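Local coordinates for putative endo-1,4-beta-xylanase (Bacteroides thetaiotaomicron VPI-5482, PDB 5MSX), which probably hydrolyses glycosidic bonds in plant pectin as a family 43 glycoside hydrolase, with likely arabinofuranosidase activity, at residues F25-I30 / D360-S365; D32-A37 / R286-N291; R253-P258 / L306-V311; I394-P399 / P451-W456. All coordinates share one frame; numbering follows the deposited sequence.

Contact 1 of 4, residues F25-I30 / D360-S365; sequences FGNALI and DGANGS. With CA (calcium ion), chain T.
G26, N27 and A28 meet N363 and G364 in a hydrogen-bonded contact between two loops, where the family 43 catalytic part lies against the calcium loop of the F5/8 type C domain. The type I beta turn from A362 to S365 is the docking surface. N27 reaches it with CG anti to the backbone N (chi1 -161°): OD1 accepts from N363 N at 2.8 Å in an almost straight bond (177° at the hydrogen), the donor tilted from the carbonyl plane. Asparagine suits both loops, since its short amide can mimic a peptide group: N363 ND2 gives a bond to A28 O (3.2 Å) and a weak one to L29 O. With N27 cut back to an alanine, N363 N is likely to lose its acceptor and the turn a tie to the loop. G364 must be glycine, as a CB would collide with the carbonyl oxygens of F25 and G26; its N makes a weak bond to G26 O. The same turn grips calcium through A362 O and both oxygens of S365, with D360, F357, W454 and E455 completing the shell. D360 OD1 binds the calcium at 2.4 Å while forming an Asx turn with A362 N.

Contact 2 of 4, residues D32-A37 / R286-N291; sequences DMIADA and RQTYVN. With EDO (1,2-ethanediol), chain U.
M33, I34 and A35 run past R286, Q287 and T288 where strand 34-35 meets strand 287-293. These strands belong to the first and last sheets of the catalytic part, consistent with closure of the five-bladed propeller of family 43. Q287 NE2 reaches D32 O (3.1 Å, 161° at the hydrogen) from above the carbonyl plane, with that oxygen lying in the plane of the Q287 amide, while Q287 OE1 bonds to R281. Glutamine suits this buried place because one group serves as both donor and acceptor. Water fills in where the strands do not pair: one molecule bridges D32 O and T288 N, and a second accepts from A37 N and also bonds to T288 OG1, which lies 3.0 Å from I34 O. The apolar contacts are small. I34 crosses the T288 side chain at about a right angle, and A37 CB packs on T288 CG2 at 4.0 Å. Charge dominates the far end, near D36, the predicted proton acceptor. R286 NE forms a salt bridge to D53, and its NH2 binds O2 of an ethanediol, probably from the crystallisation liquor, that also sits against D36 OD2. D36 OD1 stays 4.2 Å from R286 NH1, well out of the guanidinium plane. The R286 chain bends at chi3 (-66°), bringing its guanidinium to A35, whose small CB rests over one face, toward the rim, 3.5 Å from R286 CZ.

Contact 3 of 4, residues R253-P258 / L306-V311; sequences RGIFGP and LTMDGV
L306, which loses the most surface here, touches both I255 and P258. Its CD1 meets P258 CG at 3.7 Å, the two side chains crossing at about a right angle, while L306 CB lies 3.9 Å from I255 CD1. A forked leucine suits the spot, since CB and CD1 can pack on two different residues. I255 has CG1 beside the backbone N (chi1 -63°) and the chain then extended, which carries CD1 over the opposite backbone to T307 CA at 3.5 Å. CG2, the other branch, turns to L306 CD1. M308 slides past I255 in the opposite direction, M308 CG against I255 CG1 at 3.9 Å, and its CE ends near G254 O. R253, at the solvent-exposed end, provides the polar part. Its chain is extended from CG to NE, carrying NH1 to L306 O at 2.7 Å (166° at the hydrogen). The carbonyl oxygen lies in the guanidinium plane, though the donor comes from above the carbonyl plane. NH2 is held by a salt bridge to E305; with both ends gripped, the rotation of the guanidinium is probably fixed. A G1 beta bulge at G254 and I255 facing N250, and an ST turn closed by D309 N on T307 OG1, shape two irregular loops beside strands 272-278 and 287-293, consistent with linkers flanking the last blade of a family 43 propeller.

Contact 4 of 4, residues I394-P399 / P451-W456; sequences IYFVRP and PGIWEW. With CA (calcium ion), chain T; EDO (1,2-ethanediol), chain B.
V397 lays its CG2 methyl over one face of the W454 indole, 3.8 Å from the centre of the five-membered ring and 16° off its normal, a CH-pi contact at the end of an antiparallel strand pair in the F5/8 type C beta-sandwich. V397 CG1, anti to the backbone N (chi1 171°), leaves CG2 to point there. W454 NE1 shares a water with R398 N. G452 lies where a side chain would be tight against V397 CG2, and its carbonyl accepts from V397 N (2.9 Å). F396 extends alongside I453, its CD1 4.0 Å from I453 CG1, while I394 CG2 covers the centre of one ring face and H403 stacks on the ring. Were F396 a valine, the I394 methyl and H403 would probably lose the ring they pack on, leaving a gap beside I453. I394 CG1 also packs on W456 CD1 (3.6 Å), suiting a buried sheet face. Y395 N bonds to E455 O at 2.8 Å, whereas Y395 O receives two weak bonds, from W454 N and E455 N: a classic beta bulge. There W454 O (2.4 Å) and E455 OE2 (2.6 Å) bind calcium, whose charge probably offsets the crowding of the E455 and D360 carboxylates.

In the fold
Contacts 2 and 4 are the buried ones, each involving strands, but contact 2 belongs to the catalytic propeller and relies on water and charge near the active site, whereas contact 4 is sheet pairing with apolar and aromatic packing in the other domain. Contacts 1 and 3 join loops and are only partly buried; contact 1 is mostly polar, contact 3 mostly aliphatic with one arginine bond. Contacts 1 and 2 each touch the other three. From contact 1, L29 N bonds to T288 O of contact 2, N27 N to M308 O of contact 3, and the calcium is shared with contact 4; contact 2 reaches contact 4 by packing on W454. Contacts 3 and 4 do not touch.

Contact 1 of 4, residues F25-I30 / D360-S365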
# COMPACT_ATOMS: atom_id res chain seq x y z
N PHE C 25 24.06 34.12 17.17
CA PHE C 25 23.23 33.07 16.58
C PHE C 25 22.64 33.39 15.21
O PHE C 25 21.90 32.55 14.65
CB PHE C 25 22.15 32.70 17.58
CG PHE C 25 22.69 32.46 18.94
CD1 PHE C 25 23.51 31.36 19.17
CD2 PHE C 25 22.49 33.37 19.95
CE1 PHE C 25 24.07 31.16 20.41
CE2 PHE C 25 23.06 33.17 21.19
CZ PHE C 25 23.84 32.06 21.42
N GLY C 26 22.97 34.56 14.68
CA GLY C 26 22.70 34.92 13.28
C GLY C 26 21.26 34.73 12.86
O GLY C 26 20.36 35.05 13.63
N ASN C 27 21.05 34.19 11.66
CA ASN C 27 19.68 34.02 11.15
C ASN C 27 19.29 32.55 11.01
O ASN C 27 19.44 31.94 9.95
CB ASN C 27 19.47 34.80 9.84
CG ASN C 27 17.97 35.04 9.53
OD1 ASN C 27 17.06 34.81 10.37
ND2 ASN C 27 17.70 35.47 8.31
N ALA C 28 18.79 31.98 12.10
CA ALA C 28 18.31 30.59 12.11
C ALA C 28 17.15 30.41 11.11
O ALA C 28 16.49 31.40 10.72
CB ALA C 28 17.87 30.22 13.52
N LEU C 29 16.88 29.17 10.72
CA LEU C 29 15.82 28.93 9.76
C LEU C 29 14.43 29.29 10.34
O LEU C 29 13.67 30.02 9.72
CB LEU C 29 15.83 27.48 9.29
CG LEU C 29 14.71 27.08 8.32
CD1 LEU C 29 14.82 27.89 7.05
CD2 LEU C 29 14.74 25.59 8.08
N ILE C 30 14.18 28.82 11.55
CA ILE C 30 12.87 28.90 12.21
C ILE C 30 13.01 29.79 13.42
O ILE C 30 14.07 29.78 14.06
CB ILE C 30 12.43 27.49 12.66
CG1 ILE C 30 12.21 26.58 11.45
CG2 ILE C 30 11.18 27.51 13.54
CD1 ILE C 30 11.16 27.04 10.48
N ASP C 360 14.99 43.01 14.26
CA ASP C 360 16.20 43.03 13.44
C ASP C 360 16.15 42.14 12.20
O ASP C 360 17.06 42.19 11.39
CB ASP C 360 17.45 42.69 14.28
CG ASP C 360 17.40 41.31 14.96
OD1 ASP C 360 16.36 40.58 14.91
OD2 ASP C 360 18.40 40.96 15.63
N GLY C 361 15.11 41.33 12.02
CA GLY C 361 15.07 40.39 10.88
C GLY C 361 15.97 39.13 11.04
O GLY C 361 16.18 38.41 10.08
N ALA C 362 16.47 38.85 12.25
CA ALA C 362 17.25 37.61 12.50
C ALA C 362 16.50 36.68 13.44
O ALA C 362 16.12 37.06 14.54
CB ALA C 362 18.61 37.97 13.07
N ASN C 363 16.28 35.44 13.02
CA ASN C 363 15.62 34.44 13.86
C ASN C 363 16.49 33.88 14.98
O ASN C 363 15.97 33.16 15.82
CB ASN C 363 15.13 33.28 13.02
CG ASN C 363 13.97 33.66 12.13
OD1 ASN C 363 13.31 34.64 12.37
ND2 ASN C 363 13.71 32.87 11.10
N GLY C 364 17.79 34.18 14.98
CA GLY C 364 18.68 33.80 16.06
C GLY C 364 18.67 34.73 17.26
O GLY C 364 19.20 34.38 18.30
N SER C 365 18.07 35.93 17.11
CA SER C 365 18.02 36.88 18.21
C SER C 365 16.61 37.16 18.71
O SER C 365 15.64 37.12 17.94
CB SER C 365 18.65 38.18 17.77
OG SER C 365 17.92 38.79 16.74
CA CA T . 15.39 38.75 16.16

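Contact 2 of 4, residues D32-A37 / R286-N291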
# COMPACT_ATOMS: atom_id res chain seq x y z
N ASP C 32 12.28 29.65 16.55
CA ASP C 32 12.08 28.86 17.71
C ASP C 32 13.39 28.09 17.90
O ASP C 32 14.29 28.17 17.06
CB ASP C 32 10.87 27.91 17.52
CG ASP C 32 10.28 27.39 18.84
OD1 ASP C 32 10.82 27.72 19.92
OD2 ASP C 32 9.32 26.58 18.79
N MET C 33 13.48 27.38 19.00
CA MET C 33 14.54 26.44 19.23
C MET C 33 14.08 25.08 18.73
O MET C 33 13.15 24.49 19.29
CB MET C 33 14.92 26.45 20.71
CG MET C 33 15.58 27.77 21.08
SD MET C 33 16.10 27.88 22.79
CE MET C 33 17.09 29.37 22.77
N ILE C 34 14.68 24.65 17.61
CA ILE C 34 14.40 23.37 17.01
C ILE C 34 15.71 22.65 16.66
O ILE C 34 16.75 23.30 16.42
CB ILE C 34 13.49 23.49 15.77
CG1 ILE C 34 14.15 24.29 14.63
CG2 ILE C 34 12.15 24.10 16.16
CD1 ILE C 34 13.61 23.91 13.26
N ALA C 35 15.63 21.33 16.68
CA ALA C 35 16.73 20.46 16.36
C ALA C 35 16.24 19.23 15.59
O ALA C 35 15.03 18.96 15.50
CB ALA C 35 17.41 20.02 17.65
N ASP C 36 17.18 18.47 15.05
CA ASP C 36 16.92 17.18 14.46
C ASP C 36 15.91 17.32 13.29
O ASP C 36 15.02 16.49 13.12
CB ASP C 36 16.36 16.17 15.49
CG ASP C 36 17.12 16.17 16.85
OD1 ASP C 36 18.36 16.30 16.89
OD2 ASP C 36 16.42 15.96 17.87
N ALA C 37 16.07 18.37 12.49
CA ALA C 37 15.05 18.80 11.54
C ALA C 37 14.98 17.91 10.30
O ALA C 37 16.00 17.41 9.81
CB ALA C 37 15.28 20.24 11.12
N ARG C 286 18.88 24.59 21.16
CA ARG C 286 19.54 24.60 19.87
C ARG C 286 18.65 25.31 18.86
O ARG C 286 17.44 25.39 19.03
CB ARG C 286 19.82 23.16 19.44
CG ARG C 286 20.69 22.41 20.43
CD ARG C 286 20.60 20.90 20.31
NE ARG C 286 19.27 20.37 20.65
CZ ARG C 286 18.98 19.07 20.65
NH1 ARG C 286 19.91 18.18 20.33
NH2 ARG C 286 17.77 18.64 20.96
N GLN C 287 19.26 25.82 17.80
CA GLN C 287 18.53 26.28 16.62
C GLN C 287 19.07 25.58 15.40
O GLN C 287 20.11 24.90 15.49
CB GLN C 287 18.59 27.80 16.50
CG GLN C 287 17.75 28.49 17.54
CD GLN C 287 17.62 29.98 17.26
OE1 GLN C 287 18.57 30.72 17.42
NE2 GLN C 287 16.44 30.42 16.82
N THR C 288 18.35 25.72 14.29
CA THR C 288 18.62 25.00 13.03
C THR C 288 18.97 26.01 11.95
O THR C 288 18.38 27.09 11.89
CB THR C 288 17.47 24.07 12.60
OG1 THR C 288 17.40 22.96 13.51
CG2 THR C 288 17.68 23.48 11.17
N TYR C 289 20.00 25.67 11.17
CA TYR C 289 20.52 26.51 10.10
C TYR C 289 20.58 25.70 8.81
O TYR C 289 20.65 24.47 8.85
CB TYR C 289 21.94 26.99 10.46
CG TYR C 289 21.94 27.82 11.74
CD1 TYR C 289 21.96 27.20 12.97
CD2 TYR C 289 21.82 29.19 11.70
CE1 TYR C 289 21.91 27.92 14.14
CE2 TYR C 289 21.79 29.94 12.88
CZ TYR C 289 21.83 29.29 14.10
OH TYR C 289 21.81 30.00 15.31
N VAL C 290 20.61 26.40 7.68
CA VAL C 290 20.64 25.77 6.34
C VAL C 290 21.77 26.40 5.51
O VAL C 290 21.96 27.64 5.50
CB VAL C 290 19.26 25.90 5.61
CG1 VAL C 290 19.29 25.25 4.22
CG2 VAL C 290 18.16 25.23 6.42
N ASN C 291 22.53 25.54 4.81
CA ASN C 291 23.51 25.97 3.80
C ASN C 291 23.42 25.07 2.61
O ASN C 291 22.89 23.95 2.68
CB ASN C 291 24.94 25.89 4.34
CG ASN C 291 25.25 27.00 5.30
OD1 ASN C 291 25.26 28.19 4.92
ND2 ASN C 291 25.47 26.63 6.54
C1 EDO U . 18.08 14.13 21.62
O1 EDO U . 19.12 13.88 20.66
C2 EDO U . 16.99 14.98 21.01
O2 EDO U . 17.57 15.88 20.08
O HOH W 1 15.76 27.44 14.52
O HOH W 2 18.34 20.27 12.71

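Contact 3 of 4, residues R253-P258 / L306-V311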
# COMPACT_ATOMS: atom_id res chain seq x y z
N ARG C 253 34.09 31.27 12.30
CA ARG C 253 32.72 31.76 12.13
C ARG C 253 31.85 31.59 13.36
O ARG C 253 30.73 32.04 13.37
CB ARG C 253 32.05 31.12 10.92
CG ARG C 253 32.69 31.58 9.62
CD ARG C 253 32.01 30.99 8.40
NE ARG C 253 32.94 30.97 7.27
CZ ARG C 253 32.88 30.16 6.21
NH1 ARG C 253 31.92 29.24 6.07
NH2 ARG C 253 33.81 30.26 5.26
N GLY C 254 32.36 30.99 14.41
CA GLY C 254 31.56 30.82 15.64
C GLY C 254 30.37 29.86 15.44
O GLY C 254 29.25 30.14 15.90
N ILE C 255 30.62 28.73 14.76
CA ILE C 255 29.58 27.72 14.49
C ILE C 255 30.01 26.39 15.08
O ILE C 255 30.93 25.76 14.58
CB ILE C 255 29.27 27.60 12.98
CG1 ILE C 255 28.68 28.94 12.49
CG2 ILE C 255 28.28 26.45 12.70
CD1 ILE C 255 28.73 29.12 10.99
N PHE C 256 29.35 25.99 16.17
CA PHE C 256 29.76 24.86 17.00
C PHE C 256 28.80 23.67 16.89
O PHE C 256 27.58 23.82 17.04
CB PHE C 256 29.83 25.31 18.47
CG PHE C 256 30.90 26.33 18.74
CD1 PHE C 256 30.65 27.69 18.60
CD2 PHE C 256 32.18 25.92 19.12
CE1 PHE C 256 31.65 28.63 18.85
CE2 PHE C 256 33.19 26.86 19.36
CZ PHE C 256 32.91 28.21 19.24
N GLY C 257 29.37 22.49 16.64
CA GLY C 257 28.63 21.24 16.76
C GLY C 257 27.50 21.15 15.76
O GLY C 257 26.34 21.05 16.16
N PRO C 258 27.82 21.23 14.44
CA PRO C 258 26.83 21.10 13.37
C PRO C 258 26.33 19.68 13.19
O PRO C 258 26.83 18.92 12.33
CB PRO C 258 27.58 21.60 12.13
CG PRO C 258 28.97 21.27 12.40
CD PRO C 258 29.15 21.52 13.88
N LEU C 306 29.86 26.36 6.34
CA LEU C 306 28.81 26.71 7.28
C LEU C 306 28.76 28.23 7.51
O LEU C 306 29.79 28.88 7.68
CB LEU C 306 29.01 25.99 8.62
CG LEU C 306 29.13 24.47 8.52
CD1 LEU C 306 29.67 23.90 9.83
CD2 LEU C 306 27.81 23.81 8.15
N THR C 307 27.56 28.78 7.51
CA THR C 307 27.30 30.15 7.91
C THR C 307 26.01 30.12 8.73
O THR C 307 25.21 29.18 8.62
CB THR C 307 27.09 31.11 6.72
OG1 THR C 307 25.76 30.94 6.18
CG2 THR C 307 28.13 30.88 5.57
N MET C 308 25.79 31.18 9.48
CA MET C 308 24.48 31.45 10.03
C MET C 308 23.67 32.48 9.23
O MET C 308 22.80 33.14 9.80
CB MET C 308 24.62 31.88 11.49
CG MET C 308 25.30 30.84 12.37
SD MET C 308 25.43 31.54 14.00
CE MET C 308 25.61 30.11 15.07
N ASP C 309 23.93 32.61 7.93
CA ASP C 309 23.25 33.61 7.08
C ASP C 309 22.02 33.06 6.40
O ASP C 309 21.17 33.83 6.04
CB ASP C 309 24.20 34.16 6.02
CG ASP C 309 25.42 34.81 6.63
OD1 ASP C 309 25.27 35.49 7.66
OD2 ASP C 309 26.54 34.64 6.10
N GLY C 310 21.91 31.73 6.24
CA GLY C 310 20.80 31.14 5.54
C GLY C 310 20.98 31.17 4.03
O GLY C 310 22.00 31.56 3.50
N VAL C 311 19.96 30.72 3.33
CA VAL C 311 20.03 30.57 1.87
C VAL C 311 18.96 31.41 1.17
O VAL C 311 18.77 31.27 -0.02
CB VAL C 311 19.87 29.08 1.47
CG1 VAL C 311 21.10 28.29 1.90
CG2 VAL C 311 18.59 28.48 2.04

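Contact 4 of 4, residues I394-P399 / P451-W456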
# COMPACT_ATOMS: atom_id res chain seq x y z
N ILE C 394 3.64 38.57 14.92
CA ILE C 394 4.48 38.39 16.08
C ILE C 394 4.92 36.95 16.25
O ILE C 394 4.09 36.04 16.43
CB ILE C 394 3.78 38.79 17.40
CG1 ILE C 394 3.26 40.23 17.31
CG2 ILE C 394 4.74 38.65 18.57
CD1 ILE C 394 2.28 40.57 18.43
N TYR C 395 6.23 36.76 16.26
CA TYR C 395 6.82 35.46 16.54
C TYR C 395 7.34 35.47 17.95
O TYR C 395 8.44 35.95 18.20
CB TYR C 395 7.95 35.22 15.55
CG TYR C 395 7.53 35.07 14.12
CD1 TYR C 395 7.40 36.16 13.27
CD2 TYR C 395 7.27 33.80 13.60
CE1 TYR C 395 7.00 35.99 11.94
CE2 TYR C 395 6.90 33.62 12.28
CZ TYR C 395 6.77 34.71 11.46
OH TYR C 395 6.39 34.49 10.17
N PHE C 396 6.55 34.95 18.89
CA PHE C 396 6.98 34.89 20.29
C PHE C 396 7.97 33.78 20.54
O PHE C 396 8.05 32.78 19.80
CB PHE C 396 5.79 34.71 21.27
CG PHE C 396 4.81 35.87 21.29
CD1 PHE C 396 5.06 37.03 22.05
CD2 PHE C 396 3.59 35.80 20.57
CE1 PHE C 396 4.15 38.09 22.08
CE2 PHE C 396 2.68 36.86 20.61
CZ PHE C 396 2.96 38.00 21.35
N VAL C 397 8.69 33.93 21.65
CA VAL C 397 9.58 32.90 22.17
C VAL C 397 8.77 31.79 22.86
O VAL C 397 7.78 32.07 23.56
CB VAL C 397 10.60 33.53 23.16
CG1 VAL C 397 11.40 32.46 23.88
CG2 VAL C 397 11.52 34.49 22.43
N ARG C 398 9.21 30.54 22.71
CA ARG C 398 8.46 29.35 23.13
C ARG C 398 6.99 29.35 22.62
O ARG C 398 6.04 29.15 23.40
CB ARG C 398 8.52 29.10 24.64
CG ARG C 398 8.12 27.67 25.01
CD ARG C 398 8.08 27.47 26.51
NE ARG C 398 9.42 27.39 27.07
CZ ARG C 398 9.71 27.31 28.37
NH1 ARG C 398 8.75 27.31 29.28
NH2 ARG C 398 10.97 27.22 28.77
N PRO C 399 6.81 29.51 21.30
CA PRO C 399 5.50 29.68 20.65
C PRO C 399 4.56 28.46 20.85
O PRO C 399 3.30 28.60 20.86
CB PRO C 399 5.89 29.86 19.18
CG PRO C 399 7.12 29.07 19.03
CD PRO C 399 7.87 29.37 20.29
N PRO C 451 7.54 35.72 28.06
CA PRO C 451 7.50 37.11 27.64
C PRO C 451 8.72 37.53 26.78
O PRO C 451 9.63 38.22 27.26
CB PRO C 451 7.43 37.87 28.98
CG PRO C 451 8.19 37.01 29.93
CD PRO C 451 7.91 35.59 29.49
N GLY C 452 8.73 37.11 25.51
CA GLY C 452 9.81 37.40 24.60
C GLY C 452 9.43 37.25 23.16
O GLY C 452 8.47 36.56 22.85
N ILE C 453 10.19 37.89 22.28
CA ILE C 453 9.91 37.94 20.86
C ILE C 453 11.20 37.74 20.04
O ILE C 453 12.18 38.53 20.17
CB ILE C 453 9.28 39.32 20.48
CG1 ILE C 453 7.99 39.59 21.27
CG2 ILE C 453 8.99 39.37 18.99
CD1 ILE C 453 7.28 40.87 20.85
N TRP C 454 11.18 36.71 19.18
CA TRP C 454 12.19 36.52 18.11
C TRP C 454 12.08 37.55 16.99
O TRP C 454 13.08 38.16 16.58
CB TRP C 454 12.05 35.12 17.48
CG TRP C 454 12.29 33.95 18.37
CD1 TRP C 454 11.35 33.12 18.88
CD2 TRP C 454 13.56 33.47 18.82
NE1 TRP C 454 11.95 32.14 19.63
CE2 TRP C 454 13.30 32.34 19.63
CE3 TRP C 454 14.89 33.90 18.65
CZ2 TRP C 454 14.33 31.61 20.27
CZ3 TRP C 454 15.89 33.20 19.28
CH2 TRP C 454 15.62 32.05 20.06
N GLU C 455 10.87 37.73 16.46
CA GLU C 455 10.63 38.63 15.32
C GLU C 455 9.24 39.24 15.39
O GLU C 455 8.28 38.55 15.71
CB GLU C 455 10.81 37.94 13.95
CG GLU C 455 12.25 37.85 13.45
CD GLU C 455 12.95 39.21 13.43
OE1 GLU C 455 12.40 40.13 12.79
OE2 GLU C 455 14.01 39.39 14.08
N TRP C 456 9.15 40.53 15.06
CA TRP C 456 7.88 41.25 15.07
C TRP C 456 7.87 42.04 13.79
O TRP C 456 8.61 43.00 13.63
CB TRP C 456 7.76 42.14 16.30
CG TRP C 456 6.48 42.95 16.44
CD1 TRP C 456 5.29 42.76 15.77
CD2 TRP C 456 6.26 44.06 17.32
NE1 TRP C 456 4.37 43.71 16.16
CE2 TRP C 456 4.93 44.51 17.12
CE3 TRP C 456 7.06 44.73 18.26
CZ2 TRP C 456 4.38 45.59 17.83
CZ3 TRP C 456 6.51 45.80 18.97
CH2 TRP C 456 5.18 46.22 18.75
CA CA T . 15.39 38.75 16.16
C1 EDO B . 4.25 32.40 19.08
O1 EDO B . 4.32 33.44 18.10
C2 EDO B . 2.98 32.32 19.93
O2 EDO B . 2.85 31.25 20.89
O HOH W 3 11.43 29.78 21.11